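Local coordinates for protein alginate lyase (Bacteroides ovatus, PDB 3NNB) that probably cleaves the polysaccharide alginate by beta-elimination, within a largely helical fold, at residues A[271-276]-A[330-335]; A[219-224]-A[266-271]. One frame throughout, in Å; residues are numbered along the deposited sequence.

Contact 1: residues A[271-276]-A[330-335]; sequences RTTALG and YQQIKE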
loop_
_atom_site.group_PDB
_atom_site.type_symbol
_atom_site.label_atom_id
_atom_site.label_comp_id
_atom_site.label_asym_id
_atom_site.label_seq_id
_atom_site.Cartn_x
_atom_site.Cartn_y
_atom_site.Cartn_z
ATOM N N ARG A 271 12.399 2.146 -15.497
ATOM C CA ARG A 271 11.156 2.921 -15.630
ATOM C C ARG A 271 11.364 4.413 -15.825
ATOM O O ARG A 271 12.423 4.959 -15.493
ATOM C CB ARG A 271 10.283 2.707 -14.397
ATOM C CG ARG A 271 9.981 1.205 -14.095
ATOM C CD ARG A 271 9.245 0.492 -15.218
ATOM N NE ARG A 271 7.918 1.052 -15.373
ATOM C CZ ARG A 271 6.858 0.695 -14.659
ATOM N NH1 ARG A 271 6.945 -0.243 -13.698
ATOM N NH2 ARG A 271 5.690 1.293 -14.876
ATOM N N THR A 272 10.310 5.111 -16.329
ATOM C CA THR A 272 10.379 6.565 -16.461
ATOM C C THR A 272 10.378 7.268 -15.115
ATOM O O THR A 272 10.866 8.394 -14.998
ATOM C CB THR A 272 9.271 7.156 -17.338
ATOM O OG1 THR A 272 8.027 6.882 -16.741
ATOM C CG2 THR A 272 9.292 6.586 -18.753
ATOM N N THR A 273 9.861 6.591 -14.085
ATOM C CA THR A 273 10.010 7.047 -12.707
ATOM C C THR A 273 10.876 6.072 -11.899
ATOM O O THR A 273 10.423 5.459 -10.931
ATOM C CB THR A 273 8.634 7.319 -12.038
ATOM O OG1 THR A 273 7.791 6.148 -12.102
ATOM C CG2 THR A 273 7.895 8.487 -12.707
ATOM N N ALA A 274 12.134 5.918 -12.317
ATOM C CA ALA A 274 13.008 4.964 -11.701
ATOM C C ALA A 274 13.292 5.226 -10.220
ATOM O O ALA A 274 13.431 4.292 -9.448
ATOM C CB ALA A 274 14.308 4.893 -12.508
ATOM N N LEU A 275 13.382 6.500 -9.800
ATOM C CA LEU A 275 13.583 6.758 -8.378
ATOM C C LEU A 275 12.292 6.380 -7.628
ATOM O O LEU A 275 12.330 5.742 -6.568
ATOM C CB LEU A 275 13.940 8.201 -8.136
ATOM C CG LEU A 275 14.181 8.611 -6.694
ATOM C CD1 LEU A 275 15.345 7.833 -6.100
ATOM C CD2 LEU A 275 14.429 10.173 -6.546
ATOM N N GLY A 276 11.157 6.763 -8.182
ATOM C CA GLY A 276 9.872 6.423 -7.577
ATOM C C GLY A 276 9.629 4.934 -7.397
ATOM O O GLY A 276 9.225 4.509 -6.326
ATOM N N TYR A 330 19.327 7.729 -14.190
ATOM C CA TYR A 330 18.147 7.011 -14.632
ATOM C C TYR A 330 17.072 8.088 -14.831
ATOM O O TYR A 330 17.268 9.254 -14.495
ATOM C CB TYR A 330 17.689 6.010 -13.553
ATOM C CG TYR A 330 18.824 5.094 -13.100
ATOM C CD1 TYR A 330 19.202 4.000 -13.872
ATOM C CD2 TYR A 330 19.568 5.361 -11.963
ATOM C CE1 TYR A 330 20.244 3.176 -13.489
ATOM C CE2 TYR A 330 20.630 4.576 -11.607
ATOM C CZ TYR A 330 20.957 3.480 -12.380
ATOM O OH TYR A 330 22.038 2.672 -12.030
ATOM N N GLN A 331 15.912 7.688 -15.322
ATOM C CA GLN A 331 14.840 8.628 -15.502
ATOM C C GLN A 331 14.097 8.913 -14.183
ATOM O O GLN A 331 13.976 8.048 -13.306
ATOM C CB GLN A 331 13.858 8.104 -16.545
ATOM C CG GLN A 331 14.445 7.851 -17.924
ATOM C CD GLN A 331 13.409 7.220 -18.873
ATOM O OE1 GLN A 331 12.691 7.936 -19.530
ATOM N NE2 GLN A 331 13.268 5.891 -18.827
ATOM N N GLN A 332 13.515 10.110 -14.075
ATOM C CA GLN A 332 12.543 10.426 -13.055
ATOM C C GLN A 332 11.777 11.636 -13.563
ATOM O O GLN A 332 12.135 12.799 -13.302
ATOM C CB GLN A 332 13.127 10.692 -11.668
ATOM C CG GLN A 332 12.105 10.963 -10.605
ATOM C CD GLN A 332 11.160 9.800 -10.278
ATOM O OE1 GLN A 332 11.516 8.610 -10.423
ATOM N NE2 GLN A 332 9.904 10.147 -9.891
ATOM N N ILE A 333 10.732 11.344 -14.309
ATOM C CA ILE A 333 10.083 12.367 -15.130
ATOM C C ILE A 333 9.209 13.380 -14.378
ATOM O O ILE A 333 8.811 14.397 -14.960
ATOM C CB ILE A 333 9.284 11.746 -16.299
ATOM C CG1 ILE A 333 8.149 10.842 -15.758
ATOM C CG2 ILE A 333 10.240 11.007 -17.286
ATOM C CD1 ILE A 333 7.128 10.370 -16.815
ATOM N N LYS A 334 8.910 13.080 -13.115
ATOM C CA LYS A 334 8.102 13.933 -12.265
ATOM C C LYS A 334 8.447 13.671 -10.813
ATOM O O LYS A 334 9.214 12.760 -10.525
ATOM C CB LYS A 334 6.632 13.642 -12.506
ATOM C CG LYS A 334 6.254 12.183 -12.247
ATOM C CD LYS A 334 4.760 11.878 -12.546
ATOM C CE LYS A 334 4.359 10.454 -12.184
ATOM N NZ LYS A 334 2.909 10.166 -12.329
ATOM N N GLU A 335 7.856 14.458 -9.909
ATOM C CA GLU A 335 7.899 14.164 -8.471
ATOM C C GLU A 335 9.300 14.003 -7.862
ATOM O O GLU A 335 9.444 13.279 -6.882
ATOM C CB GLU A 335 7.075 12.899 -8.214
ATOM C CG GLU A 335 5.609 13.057 -8.508
ATOM C CD GLU A 335 4.771 11.775 -8.358
ATOM O OE1 GLU A 335 5.272 10.633 -8.435
ATOM O OE2 GLU A 335 3.562 11.921 -8.135
HETATM O O HOH W 1 15.217 4.946 -16.275
#
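The amide end of Gln332 meets the first turn of helix 274-293, where its OE1 accepts from two successive backbone amides. Gly276 N lies 2.9 Å from Gln332 OE1 with a nearly straight N-H (166°), reaching the oxygen from above the amide plane. Leu275 N, also 2.9 Å from Gln332 OE1, makes a bent, weak bond. Two torsions bring the oxygen there: CG stands anti to the backbone N (chi1 -178°), and the chain then folds back at chi2. The other half of the amide is held as well, since Gln332 NE2 donates to Lys334 O at 2.8 Å, so that both ends fix the rotation of the group.

Beside this, the backbones are bridged once, at Thr273 and Gln332. Ile333 N donates to Thr272 O (3.0 Å) and Ala274 N to Gln331 O (3.0 Å), while a water links Arg271 O to Gln331 N. Ile333 lays CD1 against Thr272 OG1 at 3.6 Å; that hydroxyl is itself bonded to Asp86 O. At the other end, the CB atoms of Ala274 and Tyr330 touch at 3.7 Å. Further out, Gln325 NE2 holds Gln332 O, and Leu275 packs on Trp328 and Trp336. Thr273 occupies the N-cap position without a capping bond of its own; instead a glutamine remote in sequence, from the loop before helix 336-351, accepts from amides of the first turn, resembling a cap in effect.

Contact 2: residues A[219-224]-A[266-271]; sequences KNNHGL and PLELAR. With CIT (citric acid), chain C.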
loop_
_atom_site.group_PDB
_atom_site.type_symbol
_atom_site.label_atom_id
_atom_site.label_comp_id
_atom_site.label_asym_id
_atom_site.label_seq_id
_atom_site.Cartn_x
_atom_site.Cartn_y
_atom_site.Cartn_z
ATOM N N LYS A 219 7.721 -10.360 -12.203
ATOM C CA LYS A 219 9.120 -10.323 -11.857
ATOM C C LYS A 219 9.586 -9.044 -11.167
ATOM O O LYS A 219 10.724 -8.969 -10.694
ATOM C CB LYS A 219 9.942 -10.514 -13.128
ATOM C CG LYS A 219 9.684 -11.864 -13.790
ATOM C CD LYS A 219 10.686 -12.142 -14.899
ATOM C CE LYS A 219 10.353 -13.460 -15.602
ATOM N NZ LYS A 219 10.270 -14.588 -14.623
ATOM N N ASN A 220 8.723 -8.040 -11.129
ATOM C CA ASN A 220 9.073 -6.707 -10.613
ATOM C C ASN A 220 8.274 -6.386 -9.355
ATOM O O ASN A 220 7.792 -7.264 -8.655
ATOM C CB ASN A 220 8.907 -5.632 -11.709
ATOM C CG ASN A 220 7.471 -5.349 -12.041
ATOM O OD1 ASN A 220 6.573 -6.135 -11.670
ATOM N ND2 ASN A 220 7.210 -4.218 -12.711
ATOM N N ASN A 221 8.134 -5.111 -9.065
ATOM C CA ASN A 221 7.411 -4.668 -7.876
ATOM C C ASN A 221 6.020 -5.303 -7.704
ATOM O O ASN A 221 5.546 -5.455 -6.576
ATOM C CB ASN A 221 7.353 -3.133 -7.810
ATOM C CG ASN A 221 6.400 -2.523 -8.823
ATOM O OD1 ASN A 221 5.179 -2.591 -8.628
ATOM N ND2 ASN A 221 6.933 -1.907 -9.905
ATOM N N HIS A 222 5.364 -5.649 -8.811
ATOM C CA HIS A 222 4.040 -6.239 -8.698
ATOM C C HIS A 222 4.083 -7.553 -7.983
ATOM O O HIS A 222 3.234 -7.819 -7.151
ATOM C CB HIS A 222 3.380 -6.423 -10.065
ATOM C CG HIS A 222 2.727 -5.199 -10.596
ATOM N ND1 HIS A 222 1.450 -4.827 -10.243
ATOM C CD2 HIS A 222 3.166 -4.265 -11.466
ATOM C CE1 HIS A 222 1.116 -3.735 -10.907
ATOM N NE2 HIS A 222 2.152 -3.347 -11.626
ATOM N N GLY A 223 5.046 -8.397 -8.314
ATOM C CA GLY A 223 5.118 -9.694 -7.706
ATOM C C GLY A 223 5.560 -9.633 -6.246
ATOM O O GLY A 223 5.066 -10.391 -5.406
ATOM N N LEU A 224 6.484 -8.730 -5.922
ATOM C CA LEU A 224 6.888 -8.524 -4.538
ATOM C C LEU A 224 5.712 -8.048 -3.682
ATOM O O LEU A 224 5.440 -8.582 -2.586
ATOM C CB LEU A 224 8.084 -7.569 -4.504
ATOM C CG LEU A 224 8.820 -7.398 -3.166
ATOM C CD1 LEU A 224 10.298 -7.059 -3.386
ATOM C CD2 LEU A 224 8.150 -6.334 -2.289
ATOM N N PRO A 266 17.042 -3.649 -11.258
ATOM C CA PRO A 266 17.043 -3.245 -12.670
ATOM C C PRO A 266 15.672 -3.049 -13.291
ATOM O O PRO A 266 15.552 -2.209 -14.193
ATOM C CB PRO A 266 17.796 -4.391 -13.379
ATOM C CG PRO A 266 18.001 -5.443 -12.394
ATOM C CD PRO A 266 17.826 -4.859 -11.028
ATOM N N LEU A 267 14.673 -3.825 -12.878
ATOM C CA LEU A 267 13.351 -3.685 -13.491
ATOM C C LEU A 267 12.647 -2.395 -13.069
ATOM O O LEU A 267 11.768 -1.911 -13.793
ATOM C CB LEU A 267 12.461 -4.887 -13.205
ATOM C CG LEU A 267 12.988 -6.226 -13.724
ATOM C CD1 LEU A 267 12.125 -7.432 -13.236
ATOM C CD2 LEU A 267 13.123 -6.195 -15.281
ATOM N N GLU A 268 13.022 -1.861 -11.904
ATOM C CA GLU A 268 12.547 -0.560 -11.460
ATOM C C GLU A 268 13.378 0.579 -12.075
ATOM O O GLU A 268 12.849 1.624 -12.421
ATOM C CB GLU A 268 12.565 -0.470 -9.947
ATOM C CG GLU A 268 11.964 -1.700 -9.231
ATOM C CD GLU A 268 10.592 -2.075 -9.729
ATOM O OE1 GLU A 268 9.822 -1.168 -10.180
ATOM O OE2 GLU A 268 10.297 -3.302 -9.708
ATOM N N LEU A 269 14.694 0.391 -12.216
ATOM C CA LEU A 269 15.556 1.452 -12.766
ATOM C C LEU A 269 15.304 1.710 -14.253
ATOM O O LEU A 269 15.718 2.751 -14.764
ATOM C CB LEU A 269 17.045 1.102 -12.532
ATOM C CG LEU A 269 17.438 1.109 -11.035
ATOM C CD1 LEU A 269 18.890 0.573 -10.825
ATOM C CD2 LEU A 269 17.246 2.542 -10.441
ATOM N N ALA A 270 14.660 0.764 -14.931
ATOM C CA ALA A 270 14.347 0.936 -16.360
ATOM C C ALA A 270 13.120 1.827 -16.563
ATOM O O ALA A 270 12.811 2.189 -17.711
ATOM C CB ALA A 270 14.099 -0.402 -17.012
ATOM N N ARG A 271 12.399 2.146 -15.497
ATOM C CA ARG A 271 11.156 2.921 -15.630
ATOM C C ARG A 271 11.364 4.413 -15.825
ATOM O O ARG A 271 12.423 4.959 -15.493
ATOM C CB ARG A 271 10.283 2.707 -14.397
ATOM C CG ARG A 271 9.981 1.205 -14.095
ATOM C CD ARG A 271 9.245 0.492 -15.218
ATOM N NE ARG A 271 7.918 1.052 -15.373
ATOM C CZ ARG A 271 6.858 0.695 -14.659
ATOM N NH1 ARG A 271 6.945 -0.243 -13.698
ATOM N NH2 ARG A 271 5.690 1.293 -14.876
HETATM C C1 CIT C . 4.501 -3.236 -14.721
HETATM O O1 CIT C . 4.941 -3.050 -13.631
HETATM O O2 CIT C . 4.350 -4.415 -15.080
HETATM C C2 CIT C . 4.149 -2.031 -15.587
HETATM C C3 CIT C . 2.903 -1.313 -15.058
HETATM O O7 CIT C . 1.906 -2.289 -14.671
HETATM C C4 CIT C . 2.432 -0.284 -16.129
HETATM C C5 CIT C . 1.817 -0.999 -17.291
HETATM O O3 CIT C . 2.481 -1.687 -18.081
HETATM O O4 CIT C . 0.593 -0.996 -17.437
HETATM C C6 CIT C . 3.099 -0.543 -13.752
HETATM O O5 CIT C . 3.834 0.451 -13.750
HETATM O O6 CIT C . 2.511 -0.859 -12.665
HETATM O O HOH W 2 9.141 -1.978 -12.768
HETATM O O HOH W 3 4.760 -1.341 -11.989
#
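A polar, partly water-mediated contact joins the start of helix 221-236 to the short helix 266-269, beside a pocket occupied by citrate. The carboxylate of Glu268 grips Asn221 twice: Asn221 N lies 2.9 Å from Glu268 OE2, and Asn221 ND2 lies 3.0 Å from Glu268 OE1. Both oxygens are met on their syn sides, 26° out of the carboxylate plane, and the second bond is the straighter (161°). A bend at chi2 (-52°) turns the glutamate back toward the asparagine. With its negative charge at the N-terminal end of helix 221-236, Glu268 would be expected to interact favourably with the helix dipole.

Asn220 is the N-cap of that helix, its OD1 accepting from His222 N at 3.1 Å from above the amide plane. Such a cap leaves ND2 for the pocket, where it donates to citrate O1. A toroid of paired helices is expected for the 6-hairpin clan, and here these residues stand beside the citrate, which, though probably from the crystallisation liquor, is consistent with an anion-binding site for the acidic substrate. His222 NE2 donates to citrate O6 at 2.7 Å, at the ring edge, while its ND1 is hydrogen-bonded to Glu215. From the other segment, Arg271 NH2 is modelled doubtfully close to citrate O5, and the guanidinium is also paired with Asp86 in a salt bridge.

One water bridges Asn220 ND2, Leu267 O, Glu268 OE1 and Arg271 NH1, lying in the guanidinium plane. On the outer side, Leu267 CD1 rests 3.3 Å from Lys219 O.

Overall arrangement
From the N terminus, contact 2 comes first: 219-224 opens helix 221-236, the chain runs through helix 240-258, and 266-271 returns to close a mainly helical loop of 41 residues. Contact 1 starts where that one ends, for Arg271 belongs to both. From there 271-276 leads into helix 274-293, and after helix 310-317 the loop 330-335 comes back to its start, closing 53 residues. The loops are thus in series, neither nesting nor crossing. Their centres lie about 13 Å apart, and they touch directly, with Ala274 CB 3.4 Å from Leu269 O. Together they tie the beginnings of helices 221-236 and 274-293 to the approach to helix 336-351.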